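Local coordinates for protein nucleoside diphosphate kinase (PDB 1XQI) that probably transfers the gamma phosphate of ATP to nucleoside diphosphates through a phosphohistidine intermediate, supplying the cell with nucleoside triphosphates other than ATP, at residues P14-L19 and N125-I130; K50-S55 and N117-L122. The protein carries 6 engineered substitutions. One frame throughout, in Å; residues are numbered along the deposited sequence.

Contact 1. Residues P14-L19 and N125-I130; sequences PVEKTL and NRAVEI
E16 OE2 accepts the backbone N-H of V128 at 3.0 Å, in a nearly straight bond (163° at the hydrogen) that uses the anti lone pair, the one turned away from OE1. E16 CG lies anti to the backbone N (chi1 162°) and the chain runs on extended, which brings the carboxylate up to the first turn of helix 127-135, just past the N-cap residue R126. The other oxygen reaches the same helix start through water: one molecule accepts from R126 N at 2.9 Å and gives E16 OE1 a weak bond of 3.2 Å. A negative group here faces the amide end of the helix, which would probably favour its ionised form. E16 stands just before the first strand of the ferredoxin-like alpha/beta sandwich, 17-22, which lies against the helix that follows the adjacent strand 117-123. In the strand, T18 turns its methyl to A127, with CG2 3.7 Å from A127 O, while V128 CG2 comes up to the hydroxyl at a slant, 3.6 Å from T18 OG1. With OG1 anti to the backbone N (chi1 -171°), the hydroxyl donates to a second water, 3.0 Å from OG1, which in turn donates to V128 O at 2.8 Å. Replacing E16 with an alanine would probably leave the V128 amide without its side-chain acceptor and the water at R126 N less firmly placed. V128 also packs on A180 of helix 177-187. Within the helix start, R126 NE bonds E129 OE1 at 3.0 Å, almost within the guanidinium plane, as part of a salt bridge.

Contact 2. Residues K50-S55 and N117-L122; sequences KMVKAS and NVVMVL. Engineered in segment 117-122: N117 (natural residue Ile).
K50 and V119 form a hydrogen-bonded antiparallel pair, M51 and V118 a non-hydrogen-bonded one, and V52 and N117 again a hydrogen-bonded one, the two strand segments running at 145° to each other. Within the chain, strand 45-52 is an outermost strand of the four-stranded sheet of the ferredoxin fold, and strand 117-123 is its inner neighbour. The V119 N-H meets K50 O at 2.9 Å, approaching almost straight down the carbonyl, and K50 N returns a bond to V119 O. At the other end V52 N reaches N117 O at 2.8 Å from 33° out of the carbonyl plane, with N117 N answering to V52 O. Between these pairs the strands draw together, and V118 CA lies 3.3 Å from K50 O in a CA-H...O contact. On the face of M51 and V118, the selenomethionine chain starts anti to the backbone N (chi1 173°) and then bends at its last torsion, bringing methyl CE to 3.8 Å from V118 CG2. The opposite face carries V52 and V119, whose chains cross at an angle, and W187 of helix 177-187 packs against both. K50 shares this face, and its NZ hydrogen-bonds W187 O. The M51 backbone hydrogen-bonds to the second subunit, consistent with the sheet continuing across the interface, and K50 packs on K50 of that subunit. N117, an engineered residue in place of Ile, has its ND2 bonded to L22 O of strand 17-22. In the apolar pair V52 and V119, the touching atoms are the two CG2 methyls, 3.7 Å apart.

In the fold
Contacts 1 and 2 have centres 18 Å apart yet meet in one sheet, because strands 17-22 and 117-123 are neighbours in it. T18 N lies 2.7 Å from L122 O, a probable hydrogen bond, and L19 CD2 packs 3.4 Å from V119 CG1. Contact 2 is nested within the chain loop that contact 1 closes, and strand 117-123 is followed, after a short loop, by helix 127-135. Each comes near the predicted phosphohistidine, H172: its side chain is about 8 Å from that of T18 in contact 1 and from that of V119 in contact 2. Probable ATP-binding residues lie close by: the side chain of R132 is about 4 Å from that of V128, and that of K23 about 4 Å from that of N117.

Contact 1. Residues P14-L19 and N125-I130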
loop_
_atom_site.group_PDB
_atom_site.type_symbol
_atom_site.label_atom_id
_atom_site.label_comp_id
_atom_site.label_asym_id
_atom_site.label_seq_id
_atom_site.Cartn_x
_atom_site.Cartn_y
_atom_site.Cartn_z
ATOM N N PRO A 14 19.654 16.489 3.057
ATOM C CA PRO A 14 18.187 16.131 2.900
ATOM C C PRO A 14 18.033 14.625 2.517
ATOM O O PRO A 14 18.551 14.203 1.447
ATOM C CB PRO A 14 17.694 17.035 1.831
ATOM C CG PRO A 14 18.881 17.836 1.276
ATOM C CD PRO A 14 20.119 17.452 2.000
ATOM N N VAL A 15 17.357 13.832 3.377
ATOM C CA VAL A 15 17.517 12.348 3.401
ATOM C C VAL A 15 17.027 11.591 2.114
ATOM O O VAL A 15 15.964 11.896 1.543
ATOM C CB VAL A 15 17.015 11.691 4.748
ATOM C CG1 VAL A 15 17.745 10.398 4.999
ATOM C CG2 VAL A 15 17.240 12.611 5.984
ATOM N N GLU A 16 17.844 10.611 1.693
ATOM C CA GLU A 16 17.769 9.875 0.423
ATOM C C GLU A 16 16.535 8.945 0.338
ATOM O O GLU A 16 16.043 8.445 1.349
ATOM C CB GLU A 16 19.101 9.111 0.250
ATOM C CG GLU A 16 19.117 7.965 -0.737
ATOM C CD GLU A 16 20.527 7.396 -1.002
ATOM O OE1 GLU A 16 21.525 8.141 -0.881
ATOM O OE2 GLU A 16 20.652 6.189 -1.339
ATOM N N LYS A 17 16.026 8.746 -0.871
ATOM C CA LYS A 17 14.783 8.037 -1.114
ATOM C C LYS A 17 15.038 7.065 -2.224
ATOM O O LYS A 17 15.944 7.264 -3.038
ATOM C CB LYS A 17 13.725 8.998 -1.636
ATOM C CG LYS A 17 12.967 9.703 -0.599
ATOM C CD LYS A 17 11.887 10.574 -1.192
ATOM C CE LYS A 17 12.205 12.035 -0.997
ATOM N NZ LYS A 17 12.970 12.511 -2.146
ATOM N N THR A 18 14.216 6.046 -2.343
ATOM C CA THR A 18 14.373 5.145 -3.478
ATOM C C THR A 18 13.022 4.600 -3.895
ATOM O O THR A 18 12.077 4.646 -3.122
ATOM C CB THR A 18 15.374 4.000 -3.166
ATOM O OG1 THR A 18 15.667 3.270 -4.367
ATOM C CG2 THR A 18 14.815 3.067 -2.045
ATOM N N LEU A 19 12.927 4.101 -5.117
ATOM C CA LEU A 19 11.667 3.594 -5.620
ATOM C C LEU A 19 11.747 2.074 -5.667
ATOM O O LEU A 19 12.700 1.488 -6.247
ATOM C CB LEU A 19 11.433 4.160 -7.025
ATOM C CG LEU A 19 10.124 4.012 -7.818
ATOM C CD1 LEU A 19 9.888 2.602 -8.261
ATOM C CD2 LEU A 19 8.953 4.537 -7.013
ATOM N N ASN A 125 18.507 6.780 5.541
ATOM C CA ASN A 125 19.948 6.802 5.279
ATOM C C ASN A 125 20.389 5.759 4.234
ATOM O O ASN A 125 20.193 4.558 4.422
ATOM C CB ASN A 125 20.752 6.614 6.575
ATOM C CG ASN A 125 22.263 6.644 6.315
ATOM O OD1 ASN A 125 22.804 7.636 5.780
ATOM N ND2 ASN A 125 22.936 5.539 6.624
ATOM N N ARG A 126 20.956 6.237 3.127
ATOM C CA ARG A 126 21.523 5.376 2.041
ATOM C C ARG A 126 20.552 4.345 1.492
ATOM O O ARG A 126 20.921 3.195 1.182
ATOM C CB ARG A 126 22.846 4.750 2.479
ATOM C CG ARG A 126 23.819 5.826 2.900
ATOM C CD ARG A 126 25.105 5.271 3.493
ATOM N NE ARG A 126 25.915 4.692 2.435
ATOM C CZ ARG A 126 27.156 4.271 2.578
ATOM N NH1 ARG A 126 27.758 4.370 3.747
ATOM N NH2 ARG A 126 27.787 3.750 1.539
ATOM N N ALA A 127 19.317 4.804 1.341
ATOM C CA ALA A 127 18.190 3.993 0.980
ATOM C C ALA A 127 18.416 3.139 -0.221
ATOM O O ALA A 127 17.911 2.033 -0.259
ATOM C CB ALA A 127 16.978 4.860 0.737
ATOM N N VAL A 128 19.143 3.650 -1.211
ATOM C CA VAL A 128 19.258 2.984 -2.502
ATOM C C VAL A 128 20.077 1.720 -2.358
ATOM O O VAL A 128 19.621 0.646 -2.793
ATOM C CB VAL A 128 19.820 3.939 -3.615
ATOM C CG1 VAL A 128 20.254 3.187 -4.891
ATOM C CG2 VAL A 128 18.804 4.974 -3.988
ATOM N N GLU A 129 21.264 1.833 -1.750
ATOM C CA GLU A 129 22.080 0.655 -1.477
ATOM C C GLU A 129 21.382 -0.318 -0.497
ATOM O O GLU A 129 21.446 -1.546 -0.704
ATOM C CB GLU A 129 23.416 1.005 -0.838
ATOM C CG GLU A 129 24.191 2.077 -1.456
ATOM C CD GLU A 129 25.077 2.762 -0.399
ATOM O OE1 GLU A 129 25.120 4.038 -0.414
ATOM O OE2 GLU A 129 25.692 2.030 0.463
ATOM N N ILE A 130 20.797 0.241 0.577
ATOM C CA ILE A 130 20.135 -0.539 1.635
ATOM C C ILE A 130 19.110 -1.505 1.014
ATOM O O ILE A 130 19.236 -2.741 1.154
ATOM C CB ILE A 130 19.440 0.366 2.718
ATOM C CG1 ILE A 130 20.444 1.065 3.625
ATOM C CG2 ILE A 130 18.429 -0.459 3.538
ATOM C CD1 ILE A 130 21.551 0.173 4.096
HETATM O O HOH W 1 21.511 8.902 2.201
HETATM O O HOH W 2 17.377 0.790 -4.466
#

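Contact 2. Residues K50-S55 and N117-L122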
loop_
_atom_site.group_PDB
_atom_site.type_symbol
_atom_site.label_atom_id
_atom_site.label_comp_id
_atom_site.label_asym_id
_atom_site.label_seq_id
_atom_site.Cartn_x
_atom_site.Cartn_y
_atom_site.Cartn_z
ATOM N N LYS A 50 1.221 3.126 -3.753
ATOM C CA LYS A 50 -0.024 2.903 -4.464
ATOM C C LYS A 50 -0.029 1.593 -5.233
ATOM O O LYS A 50 1.021 1.150 -5.663
ATOM C CB LYS A 50 -0.346 4.065 -5.395
ATOM C CG LYS A 50 0.675 4.388 -6.455
ATOM C CD LYS A 50 0.146 5.549 -7.248
ATOM C CE LYS A 50 1.134 5.998 -8.303
ATOM N NZ LYS A 50 0.769 7.386 -8.728
HETATM N N MSE A 51 -1.201 0.966 -5.361
HETATM C CA MSE A 51 -1.398 -0.190 -6.254
HETATM C C MSE A 51 -1.796 0.419 -7.643
HETATM O O MSE A 51 -2.665 1.299 -7.717
HETATM C CB MSE A 51 -2.469 -1.154 -5.706
HETATM C CG MSE A 51 -2.816 -2.289 -6.695
HETATM SE SE MSE A 51 -3.990 -3.502 -6.020
HETATM C CE MSE A 51 -2.888 -4.228 -4.859
ATOM N N VAL A 52 -1.135 -0.017 -8.717
ATOM C CA VAL A 52 -1.447 0.483 -10.060
ATOM C C VAL A 52 -1.466 -0.634 -11.086
ATOM O O VAL A 52 -0.612 -1.516 -11.081
ATOM C CB VAL A 52 -0.426 1.550 -10.554
ATOM C CG1 VAL A 52 -0.657 2.917 -9.885
ATOM C CG2 VAL A 52 1.042 1.042 -10.359
ATOM N N LYS A 53 -2.468 -0.587 -11.953
ATOM C CA LYS A 53 -2.464 -1.292 -13.237
ATOM C C LYS A 53 -1.791 -0.432 -14.316
ATOM O O LYS A 53 -2.385 0.504 -14.824
ATOM C CB LYS A 53 -3.910 -1.602 -13.638
ATOM C CG LYS A 53 -4.045 -2.745 -14.629
ATOM C CD LYS A 53 -3.475 -4.071 -14.069
ATOM C CE LYS A 53 -3.218 -5.020 -15.215
ATOM N NZ LYS A 53 -2.591 -4.236 -16.345
ATOM N N ALA A 54 -0.544 -0.736 -14.643
ATOM C CA ALA A 54 0.216 0.075 -15.595
ATOM C C ALA A 54 -0.072 -0.290 -17.045
ATOM O O ALA A 54 -0.282 -1.451 -17.374
ATOM C CB ALA A 54 1.677 -0.069 -15.307
ATOM N N SER A 55 -0.086 0.700 -17.920
ATOM C CA SER A 55 -0.218 0.446 -19.359
ATOM C C SER A 55 1.129 0.094 -20.000
ATOM O O SER A 55 2.179 0.480 -19.488
ATOM C CB SER A 55 -0.797 1.666 -20.062
ATOM O OG SER A 55 -0.110 2.836 -19.654
ATOM N N ASN A 117 0.722 -3.899 -10.080
ATOM C CA ASN A 117 1.939 -3.621 -9.320
ATOM C C ASN A 117 1.605 -2.773 -8.104
ATOM O O ASN A 117 0.510 -2.218 -7.979
ATOM C CB ASN A 117 2.946 -2.817 -10.144
ATOM C CG ASN A 117 3.440 -3.550 -11.366
ATOM O OD1 ASN A 117 3.106 -3.191 -12.503
ATOM N ND2 ASN A 117 4.248 -4.582 -11.149
ATOM N N VAL A 118 2.568 -2.654 -7.208
ATOM C CA VAL A 118 2.465 -1.804 -6.038
ATOM C C VAL A 118 3.790 -1.090 -6.059
ATOM O O VAL A 118 4.837 -1.742 -6.127
ATOM C CB VAL A 118 2.223 -2.643 -4.734
ATOM C CG1 VAL A 118 2.509 -1.828 -3.443
ATOM C CG2 VAL A 118 0.783 -3.129 -4.706
ATOM N N VAL A 119 3.724 0.243 -6.083
ATOM C CA VAL A 119 4.870 1.131 -6.138
ATOM C C VAL A 119 5.026 1.817 -4.776
ATOM O O VAL A 119 4.041 2.292 -4.185
ATOM C CB VAL A 119 4.668 2.231 -7.218
ATOM C CG1 VAL A 119 5.991 2.954 -7.496
ATOM C CG2 VAL A 119 4.183 1.599 -8.528
HETATM N N MSE A 120 6.250 1.883 -4.270
HETATM C CA MSE A 120 6.472 2.570 -2.984
HETATM C C MSE A 120 7.756 3.364 -3.061
HETATM O O MSE A 120 8.668 3.083 -3.855
HETATM C CB MSE A 120 6.452 1.586 -1.737
HETATM C CG MSE A 120 7.584 0.544 -1.691
HETATM SE SE MSE A 120 7.371 -0.663 -0.355
HETATM C CE MSE A 120 6.046 -1.483 -1.162
ATOM N N VAL A 121 7.814 4.391 -2.225
ATOM C CA VAL A 121 9.048 5.158 -2.075
ATOM C C VAL A 121 9.495 4.951 -0.650
ATOM O O VAL A 121 8.687 5.054 0.283
ATOM C CB VAL A 121 8.835 6.618 -2.399
ATOM C CG1 VAL A 121 10.122 7.452 -2.132
ATOM C CG2 VAL A 121 8.438 6.757 -3.864
ATOM N N LEU A 122 10.758 4.613 -0.491
ATOM C CA LEU A 122 11.326 4.306 0.802
ATOM C C LEU A 122 12.407 5.347 1.032
ATOM O O LEU A 122 13.249 5.587 0.136
ATOM C CB LEU A 122 11.949 2.897 0.817
ATOM C CG LEU A 122 10.934 1.751 0.783
ATOM C CD1 LEU A 122 11.584 0.529 0.157
ATOM C CD2 LEU A 122 10.469 1.482 2.195
#